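PDB 3SOZ: cytoplasmic Protein STM1381 from Salmonella enterica subsp. enterica serovar Typhimurium, which is of unknown function but belongs to a putative glutamine amidotransferase family, so it probably has a class I amidotransferase-like core. Local coordinates for residues A[112-117]-A[211-216]; A[5-10]-A[72-77]. All blocks are in the same frame, centred on the assembly; numbering follows the deposited sequence.

Contact 1 (A[112-117]-A[211-216]); sequences GGLLMI and GKVCCF
Leu114, Leu115 and Met116 run alongside Val213, Cys214 and Cys215 in a parallel pairing, the two strand directions differing by only 8°. The backbone ladder comes first. Leu114 N donates to Lys212 O, and Leu114 O accepts Cys214 N (2.8 Å). Two residues on, Met116 N reaches Cys214 O at 2.9 Å, and Met116 O receives Phe216 N in the straightest bond of the four, 172° at the hydrogen. Leu114 and Met116 thus use both backbone polar groups on this neighbour, while Gly113 and Leu115 bond to segment 72-77 on the other flank; Ile117 bonds Ile76 there, and its O is taken by Ser122 OG. Weaker CA-H...O contacts fill in between these bonds, such as Leu115 CA to Cys214 O at 3.2 Å.

Apolar contacts lie on both faces. On one, Leu115 and Cys214 meet directly: the leucine CG stands anti to its backbone N (chi1 167°), which together with chi2 brings CD1 toward the neighbouring strand, 3.5 Å from Cys214 SG. Farther along the same face, Ile117 CG2 sits at the edge of the Phe216 ring, near its plane, 4.0 Å from CD2; the ring also makes an edge-to-face contact with Trp239. Helix 235-246 covers this side, with Val242 packed on both Leu115 and Cys214. On the opposite face Leu114 and Val213 point the same way side by side, CB to CG1 at 3.9 Å. Met116, a selenomethionine, leads away from strand 211-216 at its end and meets Tyr132.

Buried, parallel and flanked by helix, this pairing belongs to a parallel core ordered 48-53, 5-10, 73-77, 113-117, 211-216, the 2-1-3-4-5 order of a flavodoxin-like sheet if the parallel strands alone are counted, consistent with a class I amidotransferase-like fold.

Contact 2 (A[5-10]-A[72-77]); sequences KILFIG and DAIVIS
Val75 fits between Ile6 and Phe8. It packs against Phe8 with CB and both methyls, CG1 lying 3.3 Å from Phe8 CE2 and the ring and the valine meeting at an oblique angle; Val75 CG2 also meets Ile6 CD1 at 3.7 Å. The isoleucine gets there because CG1 takes the position between backbone N and carbonyl carbon (chi1 63°), sending CD1 along the strand to Val75 while CG2 stays near Ala73 CB. Beyond the valine, Phe8 CZ touches Ser77 CB.

On the reverse face Ile74 plays the middle part. Ile9 lies side by side with it, CD1 3.8 Å from Ile74 CG2, and Ile74 CG2 is also 4.2 Å from Leu7 CD2.

At the start of the pair, Asp72 holds Lys5 by two bonds: its OD2 accepts Lys5 N through the anti lone pair (2.9 Å, 171° at the hydrogen), and its own N donates to Lys5 O. From there the parallel ladder proceeds through both backbone groups of Leu7 and of Ile9, ending with Ser77 N on Ile9 O at 3.0 Å.

Strand 48-53 lies on the far flank of 5-10, bonded to Ile6 and Phe8, and strand 113-117 flanks 73-77. Leu38 and Leu39 of helix 36-42 cover Phe8, whereas Ile76 packs on Leu114 and Met116.

In the fold
From the N terminus, strand 5-10 leads through the 14-31 hairpin, helix 36-42 and edgeward strand 48-53, then two short helices to 73-77, where contact 2 closes its loop. Three further helices, the last 100-109, carry the chain to 113-117. Contact 1 opens there and closes only after a long excursion, mostly loop, whose strands pair antiparallel, ending in strand 200-208, which turns into 211-216. The loops are in series, neither nested nor crossed. Their centres lie 9 Å apart, and the inner strands are neighbours, with Gly113 O 2.7 Å from Ile74 N, a probable hydrogen bond. With that 73-77/113-117 pairing between them, the contacts set four adjacent parallel strands side by side, joining N-terminal half to C-terminal part.

Contact 1 (A[112-117]-A[211-216])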
loop_
_atom_site.group_PDB
_atom_site.type_symbol
_atom_site.label_atom_id
_atom_site.label_comp_id
_atom_site.label_asym_id
_atom_site.label_seq_id
_atom_site.Cartn_x
_atom_site.Cartn_y
_atom_site.Cartn_z
ATOM N N GLY A 112 -25.447 21.506 -2.542
ATOM C CA GLY A 112 -24.224 21.923 -1.820
ATOM C C GLY A 112 -22.956 21.875 -2.683
ATOM O O GLY A 112 -22.817 21.021 -3.551
ATOM N N GLY A 113 -22.029 22.795 -2.467
ATOM C CA GLY A 113 -20.689 22.670 -3.106
ATOM C C GLY A 113 -19.590 21.934 -2.295
ATOM O O GLY A 113 -19.510 22.047 -1.056
ATOM N N LEU A 114 -18.762 21.179 -3.017
ATOM C CA LEU A 114 -17.596 20.470 -2.467
ATOM C C LEU A 114 -16.278 20.895 -3.085
ATOM O O LEU A 114 -16.122 20.916 -4.341
ATOM C CB LEU A 114 -17.712 18.981 -2.748
ATOM C CG LEU A 114 -16.626 18.079 -2.157
ATOM C CD1 LEU A 114 -16.608 18.205 -0.621
ATOM C CD2 LEU A 114 -16.887 16.634 -2.563
ATOM N N LEU A 115 -15.309 21.163 -2.222
ATOM C CA LEU A 115 -13.924 21.250 -2.694
ATOM C C LEU A 115 -12.995 20.243 -1.997
ATOM O O LEU A 115 -12.965 20.150 -0.771
ATOM C CB LEU A 115 -13.380 22.686 -2.563
ATOM C CG LEU A 115 -11.865 22.879 -2.724
ATOM C CD1 LEU A 115 -11.487 22.819 -4.201
ATOM C CD2 LEU A 115 -11.397 24.198 -2.094
HETATM N N MSE A 116 -12.248 19.487 -2.790
HETATM C CA MSE A 116 -11.163 18.685 -2.259
HETATM C C MSE A 116 -9.818 19.233 -2.715
HETATM O O MSE A 116 -9.571 19.400 -3.920
HETATM C CB MSE A 116 -11.297 17.200 -2.627
HETATM C CG MSE A 116 -10.158 16.298 -2.036
HETATM SE SE MSE A 116 -10.485 14.343 -2.170
HETATM C CE MSE A 116 -11.400 14.191 -0.478
ATOM N N ILE A 117 -8.964 19.507 -1.728
ATOM C CA ILE A 117 -7.586 19.941 -1.959
ATOM C C ILE A 117 -6.644 18.764 -1.774
ATOM O O ILE A 117 -6.719 18.043 -0.771
ATOM C CB ILE A 117 -7.197 21.051 -0.991
ATOM C CG1 ILE A 117 -8.261 22.153 -1.056
ATOM C CG2 ILE A 117 -5.768 21.544 -1.294
ATOM C CD1 ILE A 117 -8.202 23.171 0.069
ATOM N N GLY A 211 -25.324 20.054 -7.563
ATOM C CA GLY A 211 -24.155 20.635 -6.895
ATOM C C GLY A 211 -22.899 20.846 -7.710
ATOM O O GLY A 211 -22.648 20.131 -8.691
ATOM N N LYS A 212 -22.104 21.823 -7.276
ATOM C CA LYS A 212 -20.794 22.115 -7.880
ATOM C C LYS A 212 -19.574 21.514 -7.124
ATOM O O LYS A 212 -19.415 21.708 -5.907
ATOM C CB LYS A 212 -20.650 23.629 -8.001
ATOM C CG LYS A 212 -21.827 24.259 -8.748
ATOM C CD LYS A 212 -21.644 25.775 -9.004
ATOM C CE LYS A 212 -23.001 26.501 -9.080
ATOM N NZ LYS A 212 -23.714 26.600 -7.737
ATOM N N VAL A 213 -18.715 20.799 -7.848
ATOM C CA VAL A 213 -17.520 20.168 -7.255
ATOM C C VAL A 213 -16.234 20.730 -7.810
ATOM O O VAL A 213 -16.120 21.011 -9.002
ATOM C CB VAL A 213 -17.424 18.621 -7.500
ATOM C CG1 VAL A 213 -16.614 17.949 -6.385
ATOM C CG2 VAL A 213 -18.765 17.990 -7.569
ATOM N N CYS A 214 -15.235 20.829 -6.947
ATOM C CA CYS A 214 -13.921 21.249 -7.388
ATOM C C CYS A 214 -12.791 20.418 -6.736
ATOM O O CYS A 214 -12.808 20.142 -5.529
ATOM C CB CYS A 214 -13.767 22.742 -7.117
ATOM S SG CYS A 214 -12.206 23.445 -7.578
ATOM N N CYS A 215 -11.843 20.010 -7.574
ATOM C CA CYS A 215 -10.632 19.330 -7.175
ATOM C C CYS A 215 -9.432 20.174 -7.512
ATOM O O CYS A 215 -9.273 20.631 -8.643
ATOM C CB CYS A 215 -10.502 18.035 -7.923
ATOM S SG CYS A 215 -11.739 16.900 -7.404
ATOM N N PHE A 216 -8.589 20.381 -6.518
ATOM C CA PHE A 216 -7.328 21.041 -6.713
ATOM C C PHE A 216 -6.259 19.993 -6.398
ATOM O O PHE A 216 -6.260 19.419 -5.306
ATOM C CB PHE A 216 -7.233 22.285 -5.805
ATOM C CG PHE A 216 -5.929 22.989 -5.907
ATOM C CD1 PHE A 216 -5.660 23.824 -6.986
ATOM C CD2 PHE A 216 -4.929 22.756 -4.972
ATOM C CE1 PHE A 216 -4.415 24.442 -7.102
ATOM C CE2 PHE A 216 -3.694 23.375 -5.084
ATOM C CZ PHE A 216 -3.437 24.211 -6.145
#

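Contact 2 (A[5-10]-A[72-77])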
loop_
_atom_site.group_PDB
_atom_site.type_symbol
_atom_site.label_atom_id
_atom_site.label_comp_id
_atom_site.label_asym_id
_atom_site.label_seq_id
_atom_site.Cartn_x
_atom_site.Cartn_y
_atom_site.Cartn_z
ATOM N N LYS A 5 -20.890 31.039 4.128
ATOM C CA LYS A 5 -20.545 30.171 5.244
ATOM C C LYS A 5 -20.147 28.787 4.693
ATOM O O LYS A 5 -20.882 28.156 3.905
ATOM C CB LYS A 5 -21.719 30.087 6.245
ATOM C CG LYS A 5 -21.375 29.455 7.602
ATOM C CD LYS A 5 -22.556 29.426 8.566
ATOM C CE LYS A 5 -22.080 29.044 9.977
ATOM N NZ LYS A 5 -23.132 29.226 11.025
ATOM N N ILE A 6 -18.954 28.340 5.085
ATOM C CA ILE A 6 -18.449 27.020 4.676
ATOM C C ILE A 6 -17.996 26.168 5.848
ATOM O O ILE A 6 -17.586 26.678 6.926
ATOM C CB ILE A 6 -17.268 27.117 3.727
ATOM C CG1 ILE A 6 -16.101 27.797 4.443
ATOM C CG2 ILE A 6 -17.674 27.840 2.450
ATOM C CD1 ILE A 6 -14.779 27.204 4.135
ATOM N N LEU A 7 -18.068 24.862 5.617
ATOM C CA LEU A 7 -17.459 23.875 6.516
ATOM C C LEU A 7 -16.026 23.538 6.067
ATOM O O LEU A 7 -15.816 22.976 4.964
ATOM C CB LEU A 7 -18.302 22.593 6.547
ATOM C CG LEU A 7 -17.874 21.625 7.645
ATOM C CD1 LEU A 7 -18.062 22.219 9.022
ATOM C CD2 LEU A 7 -18.600 20.284 7.500
ATOM N N PHE A 8 -15.055 23.871 6.902
ATOM C CA PHE A 8 -13.683 23.484 6.568
ATOM C C PHE A 8 -13.050 22.337 7.342
ATOM O O PHE A 8 -12.604 22.497 8.485
ATOM C CB PHE A 8 -12.747 24.663 6.601
ATOM C CG PHE A 8 -11.457 24.392 5.926
ATOM C CD1 PHE A 8 -10.451 23.710 6.582
ATOM C CD2 PHE A 8 -11.243 24.830 4.639
ATOM C CE1 PHE A 8 -9.274 23.486 5.982
ATOM C CE2 PHE A 8 -10.053 24.603 4.023
ATOM C CZ PHE A 8 -9.077 23.929 4.686
ATOM N N ILE A 9 -12.962 21.205 6.659
ATOM C CA ILE A 9 -12.452 19.995 7.252
ATOM C C ILE A 9 -10.958 19.763 6.936
ATOM O O ILE A 9 -10.587 19.432 5.789
ATOM C CB ILE A 9 -13.302 18.783 6.774
ATOM C CG1 ILE A 9 -14.809 19.060 6.964
ATOM C CG2 ILE A 9 -12.879 17.512 7.450
ATOM C CD1 ILE A 9 -15.675 17.928 6.508
ATOM N N GLY A 10 -10.118 19.924 7.971
ATOM C CA GLY A 10 -8.743 19.404 7.959
ATOM C C GLY A 10 -8.092 19.253 9.326
ATOM O O GLY A 10 -8.747 19.360 10.347
ATOM N N ASP A 72 -22.760 26.541 2.712
ATOM C CA ASP A 72 -22.675 26.754 1.264
ATOM C C ASP A 72 -21.762 25.772 0.539
ATOM O O ASP A 72 -22.075 25.338 -0.573
ATOM C CB ASP A 72 -22.284 28.199 0.971
ATOM C CG ASP A 72 -23.331 29.173 1.477
ATOM O OD1 ASP A 72 -24.509 29.006 1.045
ATOM O OD2 ASP A 72 -23.000 30.057 2.325
ATOM N N ALA A 73 -20.642 25.428 1.194
ATOM C CA ALA A 73 -19.684 24.434 0.701
ATOM C C ALA A 73 -18.927 23.690 1.795
ATOM O O ALA A 73 -18.780 24.144 2.961
ATOM C CB ALA A 73 -18.707 25.060 -0.230
ATOM N N ILE A 74 -18.445 22.522 1.407
ATOM C CA ILE A 74 -17.651 21.748 2.312
ATOM C C ILE A 74 -16.261 21.669 1.715
ATOM O O ILE A 74 -16.088 21.395 0.502
ATOM C CB ILE A 74 -18.259 20.329 2.566
ATOM C CG1 ILE A 74 -19.700 20.475 3.092
ATOM C CG2 ILE A 74 -17.374 19.546 3.541
ATOM C CD1 ILE A 74 -20.513 19.176 3.267
ATOM N N VAL A 75 -15.276 21.940 2.563
ATOM C CA VAL A 75 -13.863 21.748 2.178
ATOM C C VAL A 75 -13.209 20.572 2.899
ATOM O O VAL A 75 -13.134 20.526 4.147
ATOM C CB VAL A 75 -13.018 22.984 2.456
ATOM C CG1 VAL A 75 -11.714 22.889 1.685
ATOM C CG2 VAL A 75 -13.807 24.262 2.077
ATOM N N ILE A 76 -12.768 19.622 2.092
ATOM C CA ILE A 76 -11.924 18.570 2.569
ATOM C C ILE A 76 -10.494 18.825 2.116
ATOM O O ILE A 76 -10.206 18.905 0.927
ATOM C CB ILE A 76 -12.395 17.207 2.038
ATOM C CG1 ILE A 76 -13.897 17.065 2.269
ATOM C CG2 ILE A 76 -11.597 16.054 2.733
ATOM C CD1 ILE A 76 -14.483 15.814 1.693
ATOM N N SER A 77 -9.579 18.914 3.051
ATOM C CA SER A 77 -8.214 19.121 2.647
ATOM C C SER A 77 -7.269 18.192 3.348
ATOM O O SER A 77 -7.070 18.279 4.564
ATOM C CB SER A 77 -7.792 20.588 2.871
ATOM O OG SER A 77 -6.778 20.706 3.832
#